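PDB 2QRU: uncharacterized protein from Enterococcus faecalis, which is of unknown function but has an alpha/beta-hydrolase fold and is probably a hydrolase, though its substrate has not been identified. Local coordinates for residues 125-130 against 209-214; 205-210 against 234-239. All blocks are in the same frame, centred on the assembly; numbering follows the deposited sequence.

Contact 1: residues 125-130 against 209-214; sequences QFLVNF and TFPPCF
Leu127 lies against the loop leading into strand 213-218, with CG and CD1 on Pro211 and Phe210 and CB against Cys213. CG is anti to the carbonyl carbon (chi1 -54°), and this carries the branch to Pro211, where Leu127 CG meets Pro211 CG at 4.0 Å; the two side chains cross at about a right angle. Leu127 CD1 goes on to Phe210 CD2, 4.0 Å away, approaching the ring obliquely. Cys213 points to the same face of the sheet, and its SG, anti to the backbone N, reaches CB of Asn129 at 4.0 Å. Val128 and Phe214 occupy the opposite face and touch more loosely, Val128 CG1 standing 4.4 Å from Phe214 CD1.

Between these two layers of side chains the backbones pair as parallel strands, Leu127 beside Cys213 and Val128 beside Phe214. Leu127 N donates to Pro212 O (2.8 Å) in the plane of that carbonyl. Phe214 N returns a bond to Leu127 O (2.9 Å); Asn129 N donates to Phe214 O (2.8 Å), and the pairing runs on to Thr216. Leu127 thus bonds through its N and O to the residues on either side of Cys213, the signature of parallel pairing, as expected in the central sheet of an alpha/beta hydrolase.

The amide of Asn129 turns to other partners: ND2 to Ser215 and Ser229, OD1 to Gly132 N. Helix 105-119 covers the Leu127 face through Thr114 and packs on Phe210 through Leu111, while helix 258-272 covers the other, with Trp270 against Val128 and Phe214. Strand 98-103 continues the sheet beyond 127-130.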
ATOM      1  N   GLN A 125      12.856   4.237   8.339  1.00 24.00           N
ATOM      2  CA  GLN A 125      13.682   3.351   9.148  1.00 25.31           C
ATOM      3  C   GLN A 125      13.536   1.907   8.667  1.00 24.02           C
ATOM      4  O   GLN A 125      14.490   1.121   8.753  1.00 23.91           O
ATOM      5  CB  GLN A 125      13.298   3.453  10.647  1.00 25.31           C
ATOM      6  CG  GLN A 125      14.233   2.658  11.590  1.00 28.78           C
ATOM      7  CD  GLN A 125      13.695   2.500  13.038  1.00 31.91           C
ATOM      8  OE1 GLN A 125      12.475   2.414  13.281  1.00 38.04           O
ATOM      9  NE2 GLN A 125      14.619   2.421  13.999  1.00 38.42           N
ATOM     10  N   PHE A 126      12.316   1.562   8.226  1.00 23.28           N
ATOM     11  CA  PHE A 126      12.003   0.213   7.771  1.00 23.45           C
ATOM     12  C   PHE A 126      10.727   0.220   6.953  1.00 23.42           C
ATOM     13  O   PHE A 126       9.968   1.216   6.954  1.00 23.35           O
ATOM     14  CB  PHE A 126      11.845  -0.724   8.968  1.00 22.54           C
ATOM     15  CG  PHE A 126      10.699  -0.344   9.873  1.00 24.07           C
ATOM     16  CD1 PHE A 126       9.390  -0.816   9.625  1.00 24.96           C
ATOM     17  CD2 PHE A 126      10.937   0.456  10.987  1.00 23.15           C
ATOM     18  CE1 PHE A 126       8.311  -0.449  10.479  1.00 27.34           C
ATOM     19  CE2 PHE A 126       9.904   0.832  11.830  1.00 25.53           C
ATOM     20  CZ  PHE A 126       8.577   0.379  11.586  1.00 25.03           C
ATOM     21  N   LEU A 127      10.485  -0.901   6.298  1.00 22.91           N
ATOM     22  CA  LEU A 127       9.352  -1.048   5.381  1.00 22.30           C
ATOM     23  C   LEU A 127       8.629  -2.359   5.664  1.00 22.41           C
ATOM     24  O   LEU A 127       9.310  -3.342   6.028  1.00 23.47           O
ATOM     25  CB  LEU A 127       9.857  -1.092   3.946  1.00 21.59           C
ATOM     26  CG  LEU A 127      10.771   0.062   3.448  1.00 19.08           C
ATOM     27  CD1 LEU A 127      11.287  -0.295   2.056  1.00 23.98           C
ATOM     28  CD2 LEU A 127       9.917   1.363   3.460  1.00 23.01           C
ATOM     29  N   VAL A 128       7.304  -2.411   5.518  1.00 22.94           N
ATOM     30  CA  VAL A 128       6.589  -3.680   5.689  1.00 23.76           C
ATOM     31  C   VAL A 128       5.693  -3.819   4.461  1.00 23.88           C
ATOM     32  O   VAL A 128       4.838  -2.972   4.197  1.00 25.06           O
ATOM     33  CB  VAL A 128       5.748  -3.686   7.011  1.00 24.62           C
ATOM     34  CG1 VAL A 128       4.944  -4.995   7.131  1.00 24.11           C
ATOM     35  CG2 VAL A 128       6.649  -3.458   8.249  1.00 24.94           C
ATOM     36  N   ASN A 129       5.972  -4.831   3.657  1.00 24.03           N
ATOM     37  CA  ASN A 129       5.260  -5.095   2.414  1.00 23.58           C
ATOM     38  C   ASN A 129       4.324  -6.302   2.564  1.00 23.83           C
ATOM     39  O   ASN A 129       4.802  -7.424   2.757  1.00 24.62           O
ATOM     40  CB  ASN A 129       6.274  -5.465   1.330  1.00 25.06           C
ATOM     41  CG  ASN A 129       5.592  -5.959   0.094  1.00 24.29           C
ATOM     42  OD1 ASN A 129       4.721  -5.279  -0.427  1.00 26.05           O
ATOM     43  ND2 ASN A 129       5.984  -7.135  -0.385  1.00 23.48           N
ATOM     44  N   PHE A 130       3.026  -6.057   2.452  1.00 23.39           N
ATOM     45  CA  PHE A 130       2.017  -7.118   2.306  1.00 22.48           C
ATOM     46  C   PHE A 130       1.672  -7.216   0.834  1.00 22.64           C
ATOM     47  O   PHE A 130       0.903  -6.381   0.326  1.00 22.97           O
ATOM     48  CB  PHE A 130       0.790  -6.775   3.141  1.00 23.50           C
ATOM     49  CG  PHE A 130       1.000  -7.040   4.593  1.00 22.37           C
ATOM     50  CD1 PHE A 130       0.743  -8.329   5.104  1.00 23.17           C
ATOM     51  CD2 PHE A 130       1.411  -6.043   5.439  1.00 22.94           C
ATOM     52  CE1 PHE A 130       0.958  -8.612   6.480  1.00 24.01           C
ATOM     53  CE2 PHE A 130       1.619  -6.299   6.799  1.00 25.54           C
ATOM     54  CZ  PHE A 130       1.398  -7.572   7.333  1.00 23.13           C
ATOM     55  N   THR A 209      19.338   0.130  -2.443  1.00 23.58           N
ATOM     56  CA  THR A 209      19.534   1.310  -1.596  1.00 23.82           C
ATOM     57  C   THR A 209      18.469   1.488  -0.483  1.00 23.85           C
ATOM     58  O   THR A 209      18.597   2.417   0.349  1.00 24.35           O
ATOM     59  CB  THR A 209      19.548   2.615  -2.411  1.00 23.76           C
ATOM     60  OG1 THR A 209      18.219   2.960  -2.813  1.00 23.85           O
ATOM     61  CG2 THR A 209      20.475   2.506  -3.625  1.00 24.87           C
ATOM     62  N   PHE A 210      17.461   0.614  -0.465  1.00 23.46           N
ATOM     63  CA  PHE A 210      16.316   0.794   0.432  1.00 22.90           C
ATOM     64  C   PHE A 210      16.619   0.308   1.859  1.00 23.05           C
ATOM     65  O   PHE A 210      17.517  -0.547   2.061  1.00 22.69           O
ATOM     66  CB  PHE A 210      15.065   0.053  -0.131  1.00 22.85           C
ATOM     67  CG  PHE A 210      14.284   0.852  -1.159  1.00 23.14           C
ATOM     68  CD1 PHE A 210      14.853   1.958  -1.806  1.00 23.44           C
ATOM     69  CD2 PHE A 210      12.985   0.459  -1.506  1.00 24.47           C
ATOM     70  CE1 PHE A 210      14.108   2.674  -2.787  1.00 26.33           C
ATOM     71  CE2 PHE A 210      12.250   1.159  -2.473  1.00 25.22           C
ATOM     72  CZ  PHE A 210      12.806   2.263  -3.109  1.00 25.63           C
ATOM     73  N   PRO A 211      15.858   0.818   2.845  1.00 23.90           N
ATOM     74  CA  PRO A 211      15.989   0.355   4.225  1.00 23.46           C
ATOM     75  C   PRO A 211      15.337  -1.046   4.428  1.00 22.94           C
ATOM     76  O   PRO A 211      14.552  -1.480   3.581  1.00 23.63           O
ATOM     77  CB  PRO A 211      15.189   1.392   5.031  1.00 23.75           C
ATOM     78  CG  PRO A 211      14.194   1.952   4.112  1.00 23.41           C
ATOM     79  CD  PRO A 211      14.797   1.845   2.702  1.00 25.13           C
ATOM     80  N   PRO A 212      15.607  -1.706   5.581  1.00 23.53           N
ATOM     81  CA  PRO A 212      15.134  -3.089   5.779  1.00 23.34           C
ATOM     82  C   PRO A 212      13.654  -3.256   5.639  1.00 23.41           C
ATOM     83  O   PRO A 212      12.851  -2.420   6.118  1.00 22.90           O
ATOM     84  CB  PRO A 212      15.564  -3.429   7.207  1.00 23.72           C
ATOM     85  CG  PRO A 212      16.845  -2.567   7.348  1.00 24.24           C
ATOM     86  CD  PRO A 212      16.390  -1.265   6.730  1.00 24.67           C
ATOM     87  N   CYS A 213      13.288  -4.353   4.996  1.00 23.42           N
ATOM     88  CA  CYS A 213      11.905  -4.606   4.698  1.00 24.12           C
ATOM     89  C   CYS A 213      11.469  -6.003   5.191  1.00 23.59           C
ATOM     90  O   CYS A 213      12.256  -7.004   5.060  1.00 23.18           O
ATOM     91  CB  CYS A 213      11.720  -4.471   3.176  1.00 24.42           C
ATOM     92  SG  CYS A 213      10.000  -4.849   2.673  1.00 25.89           S
ATOM     93  N   PHE A 214      10.282  -6.066   5.793  1.00 23.32           N
ATOM     94  CA  PHE A 214       9.599  -7.343   6.071  1.00 22.97           C
ATOM     95  C   PHE A 214       8.556  -7.537   4.992  1.00 24.61           C
ATOM     96  O   PHE A 214       7.646  -6.699   4.819  1.00 23.83           O
ATOM     97  CB  PHE A 214       8.917  -7.321   7.430  1.00 24.63           C
ATOM     98  CG  PHE A 214       8.239  -8.617   7.781  1.00 22.71           C
ATOM     99  CD1 PHE A 214       6.951  -8.923   7.276  1.00 23.01           C
ATOM    100  CD2 PHE A 214       8.907  -9.539   8.609  1.00 24.19           C
ATOM    101  CE1 PHE A 214       6.328 -10.138   7.634  1.00 24.88           C
ATOM    102  CE2 PHE A 214       8.311 -10.773   8.953  1.00 26.07           C
ATOM    103  CZ  PHE A 214       7.022 -11.075   8.480  1.00 25.97           C
TER

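Contact 2: residues 205-210 against 234-239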
ATOM      1  N   GLU A 205      18.895  -2.077  -8.687  0.50 25.85           N
ATOM      2  CA  GLU A 205      19.815  -1.041  -8.232  0.50 26.71           C
ATOM      3  C   GLU A 205      19.144  -0.203  -7.150  0.50 25.59           C
ATOM      4  O   GLU A 205      19.641  -0.084  -6.029  0.50 25.32           O
ATOM      5  CB  GLU A 205      20.208  -0.143  -9.406  0.50 26.58           C
ATOM      6  CG  GLU A 205      21.269   0.898  -9.055  0.50 28.49           C
ATOM      7  CD  GLU A 205      21.891   1.575 -10.278  0.50 29.29           C
ATOM      8  OE1 GLU A 205      23.133   1.664 -10.334  0.50 32.82           O
ATOM      9  OE2 GLU A 205      21.144   2.027 -11.174  0.50 33.92           O
ATOM     10  N   THR A 206      18.003   0.370  -7.510  1.00 25.44           N
ATOM     11  CA  THR A 206      17.217   1.203  -6.600  1.00 25.10           C
ATOM     12  C   THR A 206      16.858   0.449  -5.300  1.00 24.91           C
ATOM     13  O   THR A 206      17.060   0.958  -4.186  1.00 24.14           O
ATOM     14  CB  THR A 206      15.960   1.786  -7.321  1.00 25.45           C
ATOM     15  OG1 THR A 206      16.403   2.745  -8.300  1.00 26.46           O
ATOM     16  CG2 THR A 206      14.986   2.494  -6.332  1.00 24.79           C
ATOM     17  N   LEU A 207      16.317  -0.768  -5.431  1.00 24.58           N
ATOM     18  CA  LEU A 207      15.893  -1.543  -4.262  1.00 24.63           C
ATOM     19  C   LEU A 207      17.070  -1.794  -3.331  1.00 24.40           C
ATOM     20  O   LEU A 207      16.900  -1.803  -2.121  1.00 23.72           O
ATOM     21  CB  LEU A 207      15.277  -2.856  -4.704  1.00 24.61           C
ATOM     22  CG  LEU A 207      13.922  -2.746  -5.428  1.00 26.21           C
ATOM     23  CD1 LEU A 207      13.534  -4.120  -5.947  1.00 26.85           C
ATOM     24  CD2 LEU A 207      12.786  -2.222  -4.504  1.00 26.61           C
ATOM     25  N   LYS A 208      18.265  -1.980  -3.896  1.00 24.89           N
ATOM     26  CA  LYS A 208      19.489  -2.218  -3.093  1.00 25.06           C
ATOM     27  C   LYS A 208      19.845  -1.068  -2.151  1.00 24.73           C
ATOM     28  O   LYS A 208      20.585  -1.274  -1.198  1.00 26.50           O
ATOM     29  CB  LYS A 208      20.676  -2.577  -4.000  1.00 25.01           C
ATOM     30  CG  LYS A 208      20.516  -3.972  -4.550  1.00 27.86           C
ATOM     31  CD  LYS A 208      21.667  -4.340  -5.491  1.00 30.78           C
ATOM     32  CE  LYS A 208      21.399  -5.732  -6.043  1.00 34.00           C
ATOM     33  NZ  LYS A 208      22.478  -6.114  -6.983  1.00 35.49           N
ATOM     34  N   THR A 209      19.338   0.130  -2.443  1.00 23.58           N
ATOM     35  CA  THR A 209      19.534   1.310  -1.596  1.00 23.82           C
ATOM     36  C   THR A 209      18.469   1.488  -0.483  1.00 23.85           C
ATOM     37  O   THR A 209      18.597   2.417   0.349  1.00 24.35           O
ATOM     38  CB  THR A 209      19.548   2.615  -2.411  1.00 23.76           C
ATOM     39  OG1 THR A 209      18.219   2.960  -2.813  1.00 23.85           O
ATOM     40  CG2 THR A 209      20.475   2.506  -3.625  1.00 24.87           C
ATOM     41  N   PHE A 210      17.461   0.614  -0.465  1.00 23.46           N
ATOM     42  CA  PHE A 210      16.316   0.794   0.432  1.00 22.90           C
ATOM     43  C   PHE A 210      16.619   0.308   1.859  1.00 23.05           C
ATOM     44  O   PHE A 210      17.517  -0.547   2.061  1.00 22.69           O
ATOM     45  CB  PHE A 210      15.065   0.053  -0.131  1.00 22.85           C
ATOM     46  CG  PHE A 210      14.284   0.852  -1.159  1.00 23.14           C
ATOM     47  CD1 PHE A 210      14.853   1.958  -1.806  1.00 23.44           C
ATOM     48  CD2 PHE A 210      12.985   0.459  -1.506  1.00 24.47           C
ATOM     49  CE1 PHE A 210      14.108   2.674  -2.787  1.00 26.33           C
ATOM     50  CE2 PHE A 210      12.250   1.159  -2.473  1.00 25.22           C
ATOM     51  CZ  PHE A 210      12.806   2.263  -3.109  1.00 25.63           C
ATOM     52  N   ARG A 234      14.222  -9.857  -0.530  1.00 24.78           N
ATOM     53  CA  ARG A 234      15.536 -10.495  -0.765  1.00 23.91           C
ATOM     54  C   ARG A 234      16.531  -9.532  -1.434  1.00 24.34           C
ATOM     55  O   ARG A 234      17.740  -9.569  -1.168  1.00 25.94           O
ATOM     56  CB  ARG A 234      15.375 -11.793  -1.570  1.00 23.59           C
ATOM     57  CG  ARG A 234      14.774 -12.885  -0.723  1.00 23.98           C
ATOM     58  CD  ARG A 234      14.334 -14.071  -1.552  1.00 22.47           C
ATOM     59  NE  ARG A 234      13.769 -15.113  -0.699  1.00 23.29           N
ATOM     60  CZ  ARG A 234      13.171 -16.216  -1.145  1.00 23.38           C
ATOM     61  NH1 ARG A 234      13.026 -16.430  -2.453  1.00 23.35           N
ATOM     62  NH2 ARG A 234      12.725 -17.137  -0.282  1.00 24.28           N
ATOM     63  N   THR A 235      16.018  -8.644  -2.274  1.00 23.88           N
ATOM     64  CA  THR A 235      16.904  -7.718  -2.991  1.00 25.30           C
ATOM     65  C   THR A 235      17.200  -6.497  -2.147  1.00 25.02           C
ATOM     66  O   THR A 235      18.326  -5.964  -2.177  1.00 25.54           O
ATOM     67  CB  THR A 235      16.272  -7.338  -4.340  1.00 26.29           C
ATOM     68  OG1 THR A 235      16.153  -8.558  -5.107  1.00 27.42           O
ATOM     69  CG2 THR A 235      17.162  -6.366  -5.096  1.00 26.79           C
ATOM     70  N   ILE A 236      16.192  -6.050  -1.398  1.00 24.39           N
ATOM     71  CA  ILE A 236      16.466  -5.000  -0.398  1.00 23.54           C
ATOM     72  C   ILE A 236      17.386  -5.626   0.669  1.00 23.42           C
ATOM     73  O   ILE A 236      17.089  -6.715   1.155  1.00 25.11           O
ATOM     74  CB  ILE A 236      15.150  -4.482   0.223  1.00 24.61           C
ATOM     75  CG1 ILE A 236      14.254  -3.902  -0.887  1.00 22.91           C
ATOM     76  CG2 ILE A 236      15.464  -3.471   1.334  1.00 21.56           C
ATOM     77  CD1 ILE A 236      12.910  -3.325  -0.401  1.00 23.33           C
ATOM     78  N   PRO A 237      18.518  -4.981   1.009  1.00 23.99           N
ATOM     79  CA  PRO A 237      19.415  -5.630   2.003  1.00 23.07           C
ATOM     80  C   PRO A 237      18.813  -5.803   3.405  1.00 23.71           C
ATOM     81  O   PRO A 237      17.899  -5.041   3.793  1.00 22.98           O
ATOM     82  CB  PRO A 237      20.599  -4.644   2.103  1.00 24.84           C
ATOM     83  CG  PRO A 237      20.559  -3.888   0.838  1.00 25.57           C
ATOM     84  CD  PRO A 237      19.112  -3.712   0.523  1.00 24.07           C
ATOM     85  N   GLU A 238      19.334  -6.779   4.158  1.00 22.83           N
ATOM     86  CA  GLU A 238      18.924  -6.945   5.580  1.00 25.07           C
ATOM     87  C   GLU A 238      17.402  -7.124   5.740  1.00 25.21           C
ATOM     88  O   GLU A 238      16.802  -6.733   6.754  1.00 25.15           O
ATOM     89  CB  GLU A 238      19.423  -5.769   6.438  1.00 26.53           C
ATOM     90  CG  GLU A 238      20.930  -5.455   6.269  1.00 29.59           C
ATOM     91  CD  GLU A 238      21.821  -6.596   6.685  1.00 38.86           C
ATOM     92  OE1 GLU A 238      21.374  -7.455   7.479  1.00 42.65           O
ATOM     93  OE2 GLU A 238      23.000  -6.623   6.246  1.00 44.40           O
ATOM     94  N   SER A 239      16.789  -7.725   4.724  1.00 23.23           N
ATOM     95  CA  SER A 239      15.337  -7.890   4.662  1.00 23.82           C
ATOM     96  C   SER A 239      14.933  -9.349   4.812  1.00 23.73           C
ATOM     97  O   SER A 239      15.786 -10.272   4.813  1.00 24.09           O
ATOM     98  CB  SER A 239      14.777  -7.243   3.362  1.00 24.06           C
ATOM     99  OG  SER A 239      15.010  -5.821   3.380  1.00 23.22           O
TER
HETATM  100  O   HOH W   1      18.262  -2.328   3.998  1.00 19.08           O
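The end of helix 204-208 and the turn following helix 227-235 approach to 4.9 Å between the CA atoms of Lys208 and Ile236, with no direct hydrogen bond joining the two segments. Ile236, buried, makes contact with three parts of its side chain. Its CG1 lies beside the backbone carbonyl, 3.6 Å from Leu207 O; its CG2, anti to the backbone N, packs on CB of Phe210 at 3.8 Å; and its CD1 comes obliquely to the Phe210 ring, 3.9 Å from CD2. The methyl CG2 of Thr235 lies 4.0 Å from Leu207 CB and also meets the aliphatic base of Lys208, whose extended chain then leads away. Pro237 sets CG and CD against the carbonyl of Lys208, each 3.3 Å from Lys208 O.

Polar linkage comes through one water, which donates to Phe210 O and to Pro237 O, both at 2.7 Å. Within 205-210, Thr206 O accepts from both the backbone N and OG1 of Thr209, which secures the chain as it leaves the helix. The chemistry is therefore mainly apolar, with methyl and methylene groups packing on one another and on the carbonyls of Leu207, Lys208 and Phe210, and the water bridge supplies the hydrogen-bonded connection that the two segments do not make directly.

Overall arrangement
Contacts 1 and 2 have centres about 8 Å apart and share Thr209 and Phe210, so the chain runs from the helix end in contact 2 directly into the strand pairing of contact 1. Residues 234-239 also reach contact 1: Ser239 OG lies 2.8 Å from Cys213 N, a probable hydrogen bond, and Ile236 CG2 packs on Pro211 O. Contact 1 is the deeper, its centre about 12 Å from that of the chain against about 18 Å for contact 2. In contact 1 the side chain of Asn129 lies near, without touching, a possible Ser104-His249-Asp221 triad, whose serine would sit on a nucleophile elbow.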